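PDB 1PC6: protein ninB from Enterobacteria phage lambda, which probably acts in the initiation of genetic exchange during phage recombination, with functional similarities to the host RecFOR proteins. Local coordinates for residues Val75-Leu80 / Ile97-Ser102; Ala79-Asp84 / Val106-Glu111; Asp84-Leu89 / Gly93-Gly98. All coordinates share one frame; numbering follows the deposited sequence.

Contact 1: residues Val75-Leu80 / Ile97-Ser102; sequences VFTAAL and IGQSTS
Helix 69-80 meets the loop between strand 94-97 and helix 106-122 at Thr77, whose two side-chain branches touch two different loop residues, Gln99 and Thr101. The methyl is swung anti to the backbone N and the hydroxyl anti to the carbonyl carbon (chi1 -64°). Thr77 CG2 reaches Gln99 CB at 3.6 Å and lies 3.7 Å from Gln99 O. Thr77 OG1 faces the methyl of the second threonine, Thr101 CG2, at 3.7 Å. The side chains of both pairs cross at about a right angle and meet only through van der Waals contacts. Gln99 contributes the root of its side chain; the chain then bends at chi2 (-51°) and carries its amide away from Thr77, to a weak hydrogen bond from NE2 to Gln82 O. Both threonine hydroxyls meet Lys73, one helical turn before Thr77: Thr77 OG1 hydrogen-bonds to Lys73 O and Thr101 OG1 to Lys73 NZ. A beta-mercaptoethanol molecule, probably from the crystallisation liquor, lies about 3 Å from the Thr77 side chain. On another face of helix 69-80, Phe76 packs against Leu112 and Leu115 of helix 106-122 and against Leu89 of the second subunit.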
ATOM      1  N   VAL A  75       9.953  10.936   5.323  1.00 40.92           N
ATOM      2  CA  VAL A  75      11.124  11.787   5.394  1.00 40.62           C
ATOM      3  C   VAL A  75      11.960  11.626   4.134  1.00 42.07           C
ATOM      4  O   VAL A  75      12.352  12.608   3.498  1.00 42.23           O
ATOM      5  CB  VAL A  75      11.994  11.436   6.619  1.00 38.28           C
ATOM      6  CG1 VAL A  75      13.134  12.431   6.749  1.00 37.12           C
ATOM      7  CG2 VAL A  75      11.145  11.421   7.878  1.00 36.44           C
ATOM      8  N   PHE A  76      12.234  10.382   3.769  1.00 43.09           N
ATOM      9  CA  PHE A  76      13.034  10.149   2.589  1.00 44.43           C
ATOM     10  C   PHE A  76      12.316  10.636   1.351  1.00 45.32           C
ATOM     11  O   PHE A  76      12.901  11.344   0.547  1.00 47.04           O
ATOM     12  CB  PHE A  76      13.408   8.672   2.465  1.00 42.63           C
ATOM     13  CG  PHE A  76      14.547   8.270   3.356  1.00 41.13           C
ATOM     14  CD1 PHE A  76      15.786   8.885   3.235  1.00 40.29           C
ATOM     15  CD2 PHE A  76      14.375   7.296   4.337  1.00 41.30           C
ATOM     16  CE1 PHE A  76      16.845   8.542   4.083  1.00 42.89           C
ATOM     17  CE2 PHE A  76      15.427   6.941   5.193  1.00 42.27           C
ATOM     18  CZ  PHE A  76      16.664   7.566   5.066  1.00 41.79           C
ATOM     19  N   THR A  77      11.048  10.285   1.193  1.00 45.50           N
ATOM     20  CA  THR A  77      10.306  10.737   0.023  1.00 44.65           C
ATOM     21  C   THR A  77      10.221  12.262   0.017  1.00 45.34           C
ATOM     22  O   THR A  77      10.264  12.894  -1.035  1.00 45.83           O
ATOM     23  CB  THR A  77       8.898  10.161   0.020  1.00 44.87           C
ATOM     24  OG1 THR A  77       8.970   8.736  -0.096  1.00 45.81           O
ATOM     25  CG2 THR A  77       8.101  10.718  -1.139  1.00 46.81           C
ATOM     26  N   ALA A  78      10.109  12.853   1.201  1.00 45.95           N
ATOM     27  CA  ALA A  78      10.021  14.301   1.318  1.00 46.31           C
ATOM     28  C   ALA A  78      11.268  14.968   0.767  1.00 47.09           C
ATOM     29  O   ALA A  78      11.208  16.084   0.269  1.00 47.07           O
ATOM     30  CB  ALA A  78       9.827  14.696   2.769  1.00 46.26           C
ATOM     31  N   ALA A  79      12.399  14.277   0.862  1.00 49.33           N
ATOM     32  CA  ALA A  79      13.682  14.798   0.381  1.00 51.27           C
ATOM     33  C   ALA A  79      13.794  14.828  -1.149  1.00 52.51           C
ATOM     34  O   ALA A  79      14.648  15.518  -1.706  1.00 52.88           O
ATOM     35  CB  ALA A  79      14.833  13.975   0.973  1.00 49.25           C
ATOM     36  N   LEU A  80      12.933  14.076  -1.825  1.00 54.06           N
ATOM     37  CA  LEU A  80      12.947  14.032  -3.278  1.00 55.64           C
ATOM     38  C   LEU A  80      11.831  14.872  -3.891  1.00 58.04           C
ATOM     39  O   LEU A  80      12.075  15.689  -4.787  1.00 60.56           O
ATOM     40  CB  LEU A  80      12.827  12.586  -3.782  1.00 54.88           C
ATOM     41  CG  LEU A  80      14.015  11.613  -3.667  1.00 55.46           C
ATOM     42  CD1 LEU A  80      15.339  12.406  -3.622  1.00 55.51           C
ATOM     43  CD2 LEU A  80      13.864  10.727  -2.434  1.00 54.89           C
ATOM     44  N   ILE A  97       0.319  16.288   2.615  1.00 38.81           N
ATOM     45  CA  ILE A  97       0.383  14.925   2.123  1.00 40.06           C
ATOM     46  C   ILE A  97       1.698  14.613   1.443  1.00 43.67           C
ATOM     47  O   ILE A  97       2.164  15.383   0.596  1.00 43.14           O
ATOM     48  CB  ILE A  97      -0.743  14.668   1.095  1.00 39.39           C
ATOM     49  CG1 ILE A  97      -2.093  15.083   1.690  1.00 37.13           C
ATOM     50  CG2 ILE A  97      -0.712  13.208   0.623  1.00 35.13           C
ATOM     51  CD1 ILE A  97      -3.229  15.012   0.713  1.00 35.41           C
ATOM     52  N   GLY A  98       2.288  13.475   1.805  1.00 48.00           N
ATOM     53  CA  GLY A  98       3.535  13.065   1.186  1.00 54.44           C
ATOM     54  C   GLY A  98       3.251  12.454  -0.182  1.00 58.80           C
ATOM     55  O   GLY A  98       2.087  12.270  -0.553  1.00 60.84           O
ATOM     56  N   GLN A  99       4.301  12.142  -0.941  1.00 61.73           N
ATOM     57  CA  GLN A  99       4.126  11.551  -2.266  1.00 63.53           C
ATOM     58  C   GLN A  99       3.999  10.045  -2.162  1.00 64.59           C
ATOM     59  O   GLN A  99       4.621   9.420  -1.304  1.00 65.23           O
ATOM     60  CB  GLN A  99       5.311  11.888  -3.170  1.00 64.45           C
ATOM     61  CG  GLN A  99       5.522  13.375  -3.392  1.00 67.70           C
ATOM     62  CD  GLN A  99       4.257  14.083  -3.831  1.00 69.20           C
ATOM     63  OE1 GLN A  99       3.533  13.604  -4.706  1.00 70.84           O
ATOM     64  NE2 GLN A  99       3.992  15.239  -3.230  1.00 70.84           N
ATOM     65  N   SER A 100       3.200   9.461  -3.048  1.00 66.05           N
ATOM     66  CA  SER A 100       2.984   8.022  -3.057  1.00 67.68           C
ATOM     67  C   SER A 100       4.160   7.270  -3.662  1.00 69.06           C
ATOM     68  O   SER A 100       4.547   7.516  -4.809  1.00 68.62           O
ATOM     69  CB  SER A 100       1.714   7.691  -3.842  1.00 68.23           C
ATOM     70  OG  SER A 100       1.550   6.290  -3.966  1.00 70.63           O
ATOM     71  N   THR A 101       4.729   6.355  -2.883  1.00 70.88           N
ATOM     72  CA  THR A 101       5.848   5.552  -3.352  1.00 72.35           C
ATOM     73  C   THR A 101       5.345   4.588  -4.428  1.00 72.94           C
ATOM     74  O   THR A 101       6.083   4.217  -5.337  1.00 73.87           O
ATOM     75  CB  THR A 101       6.462   4.765  -2.197  1.00 73.00           C
ATOM     76  OG1 THR A 101       5.429   4.045  -1.509  1.00 73.88           O
ATOM     77  CG2 THR A 101       7.162   5.721  -1.235  1.00 72.55           C
ATOM     78  N   SER A 102       4.076   4.202  -4.318  1.00 73.43           N
ATOM     79  CA  SER A 102       3.433   3.303  -5.275  1.00 72.81           C
ATOM     80  C   SER A 102       3.379   3.962  -6.654  1.00 72.77           C
ATOM     81  O   SER A 102       3.779   3.368  -7.657  1.00 74.12           O
ATOM     82  CB  SER A 102       2.004   2.983  -4.823  1.00 72.29           C
ATOM     83  OG  SER A 102       1.987   2.495  -3.491  1.00 74.65           O
TER

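Contact 2: residues Ala79-Asp84 / Val106-Glu111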
ATOM      1  N   ALA A  79      12.399  14.277   0.862  1.00 49.33           N
ATOM      2  CA  ALA A  79      13.682  14.798   0.381  1.00 51.27           C
ATOM      3  C   ALA A  79      13.794  14.828  -1.149  1.00 52.51           C
ATOM      4  O   ALA A  79      14.648  15.518  -1.706  1.00 52.88           O
ATOM      5  CB  ALA A  79      14.833  13.975   0.973  1.00 49.25           C
ATOM      6  N   LEU A  80      12.933  14.076  -1.825  1.00 54.06           N
ATOM      7  CA  LEU A  80      12.947  14.032  -3.278  1.00 55.64           C
ATOM      8  C   LEU A  80      11.831  14.872  -3.891  1.00 58.04           C
ATOM      9  O   LEU A  80      12.075  15.689  -4.787  1.00 60.56           O
ATOM     10  CB  LEU A  80      12.827  12.586  -3.782  1.00 54.88           C
ATOM     11  CG  LEU A  80      14.015  11.613  -3.667  1.00 55.46           C
ATOM     12  CD1 LEU A  80      15.339  12.406  -3.622  1.00 55.51           C
ATOM     13  CD2 LEU A  80      13.864  10.727  -2.434  1.00 54.89           C
ATOM     14  N   LYS A  81      10.608  14.675  -3.406  1.00 58.51           N
ATOM     15  CA  LYS A  81       9.472  15.413  -3.930  1.00 59.46           C
ATOM     16  C   LYS A  81       8.763  16.163  -2.813  1.00 60.11           C
ATOM     17  O   LYS A  81       8.443  15.577  -1.774  1.00 60.64           O
ATOM     18  CB  LYS A  81       8.507  14.445  -4.613  1.00 60.54           C
ATOM     19  CG  LYS A  81       9.141  13.094  -4.980  1.00 63.69           C
ATOM     20  CD  LYS A  81       8.622  12.528  -6.318  1.00 66.77           C
ATOM     21  CE  LYS A  81       7.099  12.367  -6.337  1.00 69.31           C
ATOM     22  NZ  LYS A  81       6.537  12.299  -7.727  1.00 69.96           N
ATOM     23  N   GLN A  82       8.527  17.458  -3.033  1.00 60.12           N
ATOM     24  CA  GLN A  82       7.851  18.311  -2.052  1.00 59.70           C
ATOM     25  C   GLN A  82       6.506  17.757  -1.660  1.00 56.42           C
ATOM     26  O   GLN A  82       5.738  17.327  -2.513  1.00 55.66           O
ATOM     27  CB  GLN A  82       7.615  19.710  -2.604  1.00 64.63           C
ATOM     28  CG  GLN A  82       8.862  20.459  -2.991  1.00 73.84           C
ATOM     29  CD  GLN A  82       8.671  21.956  -2.856  1.00 79.08           C
ATOM     30  OE1 GLN A  82       7.651  22.497  -3.292  1.00 82.48           O
ATOM     31  NE2 GLN A  82       9.648  22.636  -2.248  1.00 80.44           N
ATOM     32  N   GLN A  83       6.212  17.790  -0.370  1.00 53.08           N
ATOM     33  CA  GLN A  83       4.938  17.289   0.113  1.00 50.77           C
ATOM     34  C   GLN A  83       3.838  18.241  -0.320  1.00 50.63           C
ATOM     35  O   GLN A  83       4.031  19.448  -0.250  1.00 52.66           O
ATOM     36  CB  GLN A  83       4.959  17.201   1.634  1.00 47.07           C
ATOM     37  CG  GLN A  83       5.945  16.199   2.173  1.00 45.29           C
ATOM     38  CD  GLN A  83       5.712  15.912   3.633  1.00 45.31           C
ATOM     39  OE1 GLN A  83       5.851  16.795   4.477  1.00 45.99           O
ATOM     40  NE2 GLN A  83       5.344  14.677   3.942  1.00 43.55           N
ATOM     41  N   ASP A  84       2.698  17.718  -0.771  1.00 48.16           N
ATOM     42  CA  ASP A  84       1.595  18.595  -1.180  1.00 47.90           C
ATOM     43  C   ASP A  84       0.767  19.023   0.023  1.00 45.58           C
ATOM     44  O   ASP A  84       0.715  18.323   1.019  1.00 47.80           O
ATOM     45  CB  ASP A  84       0.680  17.909  -2.206  1.00 49.35           C
ATOM     46  CG  ASP A  84       1.252  17.940  -3.611  1.00 53.19           C
ATOM     47  OD1 ASP A  84       2.108  18.807  -3.879  1.00 58.07           O
ATOM     48  OD2 ASP A  84       0.845  17.118  -4.459  1.00 55.39           O
ATOM     49  N   VAL A 106       9.872   4.408 -12.182  1.00 75.56           N
ATOM     50  CA  VAL A 106      11.065   3.592 -11.972  1.00 75.80           C
ATOM     51  C   VAL A 106      12.351   4.398 -11.779  1.00 75.90           C
ATOM     52  O   VAL A 106      13.263   3.964 -11.069  1.00 76.22           O
ATOM     53  CB  VAL A 106      11.270   2.604 -13.130  1.00 75.11           C
ATOM     54  CG1 VAL A 106      12.498   1.750 -12.859  1.00 74.73           C
ATOM     55  CG2 VAL A 106      10.031   1.725 -13.287  1.00 75.00           C
ATOM     56  N   GLY A 107      12.424   5.565 -12.414  1.00 75.55           N
ATOM     57  CA  GLY A 107      13.603   6.403 -12.271  1.00 75.63           C
ATOM     58  C   GLY A 107      13.681   7.052 -10.895  1.00 75.66           C
ATOM     59  O   GLY A 107      14.769   7.214 -10.331  1.00 74.99           O
ATOM     60  N   GLU A 108      12.514   7.418 -10.361  1.00 75.51           N
ATOM     61  CA  GLU A 108      12.390   8.056  -9.049  1.00 74.12           C
ATOM     62  C   GLU A 108      12.597   7.021  -7.967  1.00 72.72           C
ATOM     63  O   GLU A 108      13.501   7.132  -7.139  1.00 71.28           O
ATOM     64  CB  GLU A 108      10.994   8.649  -8.872  1.00 74.82           C
ATOM     65  CG  GLU A 108      10.447   9.337 -10.106  1.00 77.62           C
ATOM     66  CD  GLU A 108       9.123  10.034  -9.847  1.00 78.02           C
ATOM     67  OE1 GLU A 108       9.121  11.048  -9.100  1.00 77.90           O
ATOM     68  OE2 GLU A 108       8.091   9.562 -10.385  1.00 77.31           O
ATOM     69  N   PHE A 109      11.726   6.018  -7.974  1.00 72.14           N
ATOM     70  CA  PHE A 109      11.791   4.938  -7.004  1.00 72.83           C
ATOM     71  C   PHE A 109      13.237   4.460  -6.873  1.00 73.62           C
ATOM     72  O   PHE A 109      13.720   4.188  -5.771  1.00 73.78           O
ATOM     73  CB  PHE A 109      10.889   3.793  -7.448  1.00 71.50           C
ATOM     74  CG  PHE A 109      10.853   2.649  -6.490  1.00 71.08           C
ATOM     75  CD1 PHE A 109      11.981   1.855  -6.288  1.00 70.43           C
ATOM     76  CD2 PHE A 109       9.690   2.359  -5.785  1.00 71.74           C
ATOM     77  CE1 PHE A 109      11.949   0.785  -5.396  1.00 70.94           C
ATOM     78  CE2 PHE A 109       9.645   1.287  -4.887  1.00 71.08           C
ATOM     79  CZ  PHE A 109      10.775   0.501  -4.693  1.00 70.63           C
ATOM     80  N   ALA A 110      13.922   4.356  -8.008  1.00 73.89           N
ATOM     81  CA  ALA A 110      15.314   3.940  -8.011  1.00 73.20           C
ATOM     82  C   ALA A 110      16.118   4.934  -7.152  1.00 72.97           C
ATOM     83  O   ALA A 110      16.966   4.531  -6.347  1.00 73.39           O
ATOM     84  CB  ALA A 110      15.839   3.912  -9.441  1.00 72.52           C
ATOM     85  N   GLU A 111      15.832   6.229  -7.318  1.00 71.25           N
ATOM     86  CA  GLU A 111      16.505   7.291  -6.564  1.00 69.06           C
ATOM     87  C   GLU A 111      16.230   7.235  -5.071  1.00 66.24           C
ATOM     88  O   GLU A 111      17.107   7.533  -4.260  1.00 65.34           O
ATOM     89  CB  GLU A 111      16.091   8.665  -7.084  1.00 70.40           C
ATOM     90  CG  GLU A 111      16.916   9.145  -8.251  1.00 74.94           C
ATOM     91  CD  GLU A 111      16.545  10.546  -8.687  1.00 77.65           C
ATOM     92  OE1 GLU A 111      16.296  11.393  -7.804  1.00 77.27           O
ATOM     93  OE2 GLU A 111      16.515  10.805  -9.913  1.00 80.57           O
TER
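Lys81 and Glu108 reach toward each other across the gap between the end of helix 69-80 and the first turns of helix 106-122, their side chains crossing at about a right angle. The lysine chain is bent at chi2 and again at chi3 (-57°), and its end curls round Glu108 OE1, with CD and NZ both near it. Lys81 NZ forms a salt bridge with Glu108 OE1 at 3.2 Å, meeting the oxygen on its syn lone pair, the side of the other oxygen. That other oxygen is farther off, with Lys81 NZ 4.1 Å from Glu108 OE2, so the grip is one-sided rather than forked. Lys81 CD also lies 3.2 Å from Glu108 OE1. This is a surface salt bridge, tying the connection between helix 69-80 and the beta hairpin 84-87/94-97 to helix 106-122. Glu108 runs extended beyond CG (chi2 -174°), which carries the carboxylate out to the lysine, while OE2 takes a hydrogen bond from the backbone N of Arg105. The glutamate thus turns one oxygen back to the residue just before its own helix and the other across to Lys81. One turn farther along helix 106-122, Glu111 and Leu80 only brush: Leu80 CD1 lies 4.4 Å from Glu111 OE1. The Lys81 side chain also touches Gln99, and Leu80 packs on Leu115 farther along helix 106-122.

Contact 3: residues Asp84-Leu89 / Gly93-Gly98; sequences DVVPNL and GFVVIG
Gly93 and Asn88 close the turn end of the pair: Asn88 N donates to Gly93 O at 3.0 Å, nearly straight (177°) but from above the carbonyl plane, and Gly93 N returns a weak bond to Asn88 OD1. Asn88 CG sits between its own backbone N and carbonyl carbon (chi1 69°), which folds the amide over Gly93. OD1 also accepts from Asn92 N, and ND2 reaches a water that bonds to Phe94 O. Phe94 follows, in a non-hydrogen-bonded pair with Pro87; its ring lies obliquely by the proline, with Phe94 CE1 4.2 Å from Pro87 CG, and its CB meets Val85 CG1 at 4.0 Å. Here the strands run as an antiparallel beta hairpin, strand 84-87 against strand 94-97, their axes 4.5 Å apart at closest. Val86 N to Val95 O and Val95 N to Val86 O are hydrogen bonds of 2.8 Å each, and the two side chains lie side by side on one face, touching through CG1. Val96 turns to the other face, where its CG2 meets Val85 CG2 at 3.6 Å in a non-hydrogen-bonded pair. Ile97 returns to the face of Val86 and lays CD1 3.8 Å from Val86 CG1; its N bonds to Asp84 O at 2.6 Å, answered weakly by Asp84 N to Ile97 O. Trp62 of the second subunit packs on Val86, and its NE1 hydrogen-bonds to Pro87 O.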
ATOM      1  N   ASP A  84       2.698  17.718  -0.771  1.00 48.16           N
ATOM      2  CA  ASP A  84       1.595  18.595  -1.180  1.00 47.90           C
ATOM      3  C   ASP A  84       0.767  19.023   0.023  1.00 45.58           C
ATOM      4  O   ASP A  84       0.715  18.323   1.019  1.00 47.80           O
ATOM      5  CB  ASP A  84       0.680  17.909  -2.206  1.00 49.35           C
ATOM      6  CG  ASP A  84       1.252  17.940  -3.611  1.00 53.19           C
ATOM      7  OD1 ASP A  84       2.108  18.807  -3.879  1.00 58.07           O
ATOM      8  OD2 ASP A  84       0.845  17.118  -4.459  1.00 55.39           O
ATOM      9  N   VAL A  85       0.128  20.181  -0.066  1.00 43.26           N
ATOM     10  CA  VAL A  85      -0.696  20.673   1.030  1.00 42.75           C
ATOM     11  C   VAL A  85      -2.116  20.841   0.541  1.00 42.85           C
ATOM     12  O   VAL A  85      -2.327  21.261  -0.589  1.00 44.34           O
ATOM     13  CB  VAL A  85      -0.215  22.037   1.532  1.00 41.25           C
ATOM     14  CG1 VAL A  85      -1.144  22.541   2.619  1.00 38.75           C
ATOM     15  CG2 VAL A  85       1.201  21.920   2.055  1.00 42.88           C
ATOM     16  N   VAL A  86      -3.093  20.545   1.390  1.00 42.20           N
ATOM     17  CA  VAL A  86      -4.484  20.674   0.974  1.00 40.43           C
ATOM     18  C   VAL A  86      -5.405  21.044   2.155  1.00 40.22           C
ATOM     19  O   VAL A  86      -5.051  20.815   3.313  1.00 40.16           O
ATOM     20  CB  VAL A  86      -4.922  19.352   0.303  1.00 39.15           C
ATOM     21  CG1 VAL A  86      -5.150  18.276   1.357  1.00 39.70           C
ATOM     22  CG2 VAL A  86      -6.132  19.580  -0.557  1.00 40.63           C
ATOM     23  N   PRO A  87      -6.583  21.650   1.877  1.00 40.06           N
ATOM     24  CA  PRO A  87      -7.522  22.040   2.941  1.00 40.67           C
ATOM     25  C   PRO A  87      -8.101  20.839   3.667  1.00 43.01           C
ATOM     26  O   PRO A  87      -8.488  19.866   3.031  1.00 44.85           O
ATOM     27  CB  PRO A  87      -8.599  22.809   2.188  1.00 37.96           C
ATOM     28  CG  PRO A  87      -7.868  23.375   1.027  1.00 38.69           C
ATOM     29  CD  PRO A  87      -6.998  22.234   0.590  1.00 39.36           C
ATOM     30  N   ASN A  88      -8.177  20.904   4.994  1.00 45.06           N
ATOM     31  CA  ASN A  88      -8.724  19.785   5.759  1.00 45.98           C
ATOM     32  C   ASN A  88     -10.237  19.682   5.592  1.00 46.79           C
ATOM     33  O   ASN A  88     -10.858  20.552   4.978  1.00 45.97           O
ATOM     34  CB  ASN A  88      -8.342  19.888   7.252  1.00 45.77           C
ATOM     35  CG  ASN A  88      -9.028  21.039   7.985  1.00 44.97           C
ATOM     36  OD1 ASN A  88      -9.848  21.769   7.432  1.00 44.82           O
ATOM     37  ND2 ASN A  88      -8.686  21.190   9.255  1.00 43.57           N
ATOM     38  N   LEU A  89     -10.826  18.616   6.130  1.00 46.92           N
ATOM     39  CA  LEU A  89     -12.267  18.396   6.007  1.00 46.09           C
ATOM     40  C   LEU A  89     -13.115  19.441   6.727  1.00 47.35           C
ATOM     41  O   LEU A  89     -14.096  19.936   6.177  1.00 47.04           O
ATOM     42  CB  LEU A  89     -12.639  17.005   6.526  1.00 44.55           C
ATOM     43  CG  LEU A  89     -12.014  15.780   5.867  1.00 42.74           C
ATOM     44  CD1 LEU A  89     -12.590  14.556   6.528  1.00 41.83           C
ATOM     45  CD2 LEU A  89     -12.305  15.750   4.378  1.00 42.33           C
ATOM     46  N   GLY A  93      -8.310  24.351   8.514  1.00 44.44           N
ATOM     47  CA  GLY A  93      -6.906  24.092   8.671  1.00 42.57           C
ATOM     48  C   GLY A  93      -6.432  23.379   7.445  1.00 42.79           C
ATOM     49  O   GLY A  93      -7.130  23.321   6.434  1.00 42.00           O
ATOM     50  N   PHE A  94      -5.247  22.802   7.545  1.00 43.28           N
ATOM     51  CA  PHE A  94      -4.678  22.127   6.409  1.00 41.77           C
ATOM     52  C   PHE A  94      -4.090  20.772   6.742  1.00 41.94           C
ATOM     53  O   PHE A  94      -3.817  20.446   7.906  1.00 43.33           O
ATOM     54  CB  PHE A  94      -3.618  23.044   5.779  1.00 39.69           C
ATOM     55  CG  PHE A  94      -4.186  24.331   5.264  1.00 37.73           C
ATOM     56  CD1 PHE A  94      -4.635  24.431   3.951  1.00 38.76           C
ATOM     57  CD2 PHE A  94      -4.371  25.413   6.121  1.00 38.60           C
ATOM     58  CE1 PHE A  94      -5.275  25.592   3.494  1.00 39.57           C
ATOM     59  CE2 PHE A  94      -5.010  26.581   5.677  1.00 39.95           C
ATOM     60  CZ  PHE A  94      -5.465  26.669   4.361  1.00 40.02           C
ATOM     61  N   VAL A  95      -3.926  19.980   5.690  1.00 40.67           N
ATOM     62  CA  VAL A  95      -3.337  18.666   5.799  1.00 40.42           C
ATOM     63  C   VAL A  95      -2.265  18.563   4.724  1.00 37.86           C
ATOM     64  O   VAL A  95      -2.509  18.858   3.550  1.00 34.68           O
ATOM     65  CB  VAL A  95      -4.405  17.540   5.644  1.00 41.64           C
ATOM     66  CG1 VAL A  95      -5.495  17.980   4.710  1.00 43.29           C
ATOM     67  CG2 VAL A  95      -3.746  16.264   5.120  1.00 42.90           C
ATOM     68  N   VAL A  96      -1.064  18.184   5.157  1.00 37.05           N
ATOM     69  CA  VAL A  96       0.072  18.032   4.261  1.00 37.68           C
ATOM     70  C   VAL A  96       0.184  16.563   3.903  1.00 38.97           C
ATOM     71  O   VAL A  96       0.145  15.700   4.775  1.00 41.42           O
ATOM     72  CB  VAL A  96       1.369  18.509   4.922  1.00 36.80           C
ATOM     73  CG1 VAL A  96       2.558  18.114   4.075  1.00 35.84           C
ATOM     74  CG2 VAL A  96       1.329  20.011   5.099  1.00 34.04           C
ATOM     75  N   ILE A  97       0.319  16.288   2.615  1.00 38.81           N
ATOM     76  CA  ILE A  97       0.383  14.925   2.123  1.00 40.06           C
ATOM     77  C   ILE A  97       1.698  14.613   1.443  1.00 43.67           C
ATOM     78  O   ILE A  97       2.164  15.383   0.596  1.00 43.14           O
ATOM     79  CB  ILE A  97      -0.743  14.668   1.095  1.00 39.39           C
ATOM     80  CG1 ILE A  97      -2.093  15.083   1.690  1.00 37.13           C
ATOM     81  CG2 ILE A  97      -0.712  13.208   0.623  1.00 35.13           C
ATOM     82  CD1 ILE A  97      -3.229  15.012   0.713  1.00 35.41           C
ATOM     83  N   GLY A  98       2.288  13.475   1.805  1.00 48.00           N
ATOM     84  CA  GLY A  98       3.535  13.065   1.186  1.00 54.44           C
ATOM     85  C   GLY A  98       3.251  12.454  -0.182  1.00 58.80           C
ATOM     86  O   GLY A  98       2.087  12.270  -0.553  1.00 60.84           O
TER
HETATM   87  O   HOH W   1      -6.181  20.002   9.576  1.00 42.75           O

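Contacts 1 and 2 start from the same run at the end of helix 69-80, sharing Ala79 and Leu80, and their centres are about 6 Å apart; contact 3 lies farther out, about 14 Å from contact 1 and about 19 Å from contact 2, centre to centre. In the chain, helix 69-80 leads into the hairpin 84-87/94-97, then the loop of contact 1, then helix 106-122, so contact 3 is nested within the loop closed by contact 2. Contacts 1 and 2 thus hold the two connections at the foot of the hairpin against helices 69-80 and 106-122, while the hairpin projects from the helical body. Residues of all three segment pairs meet the second subunit, placing this region at the dimer interface.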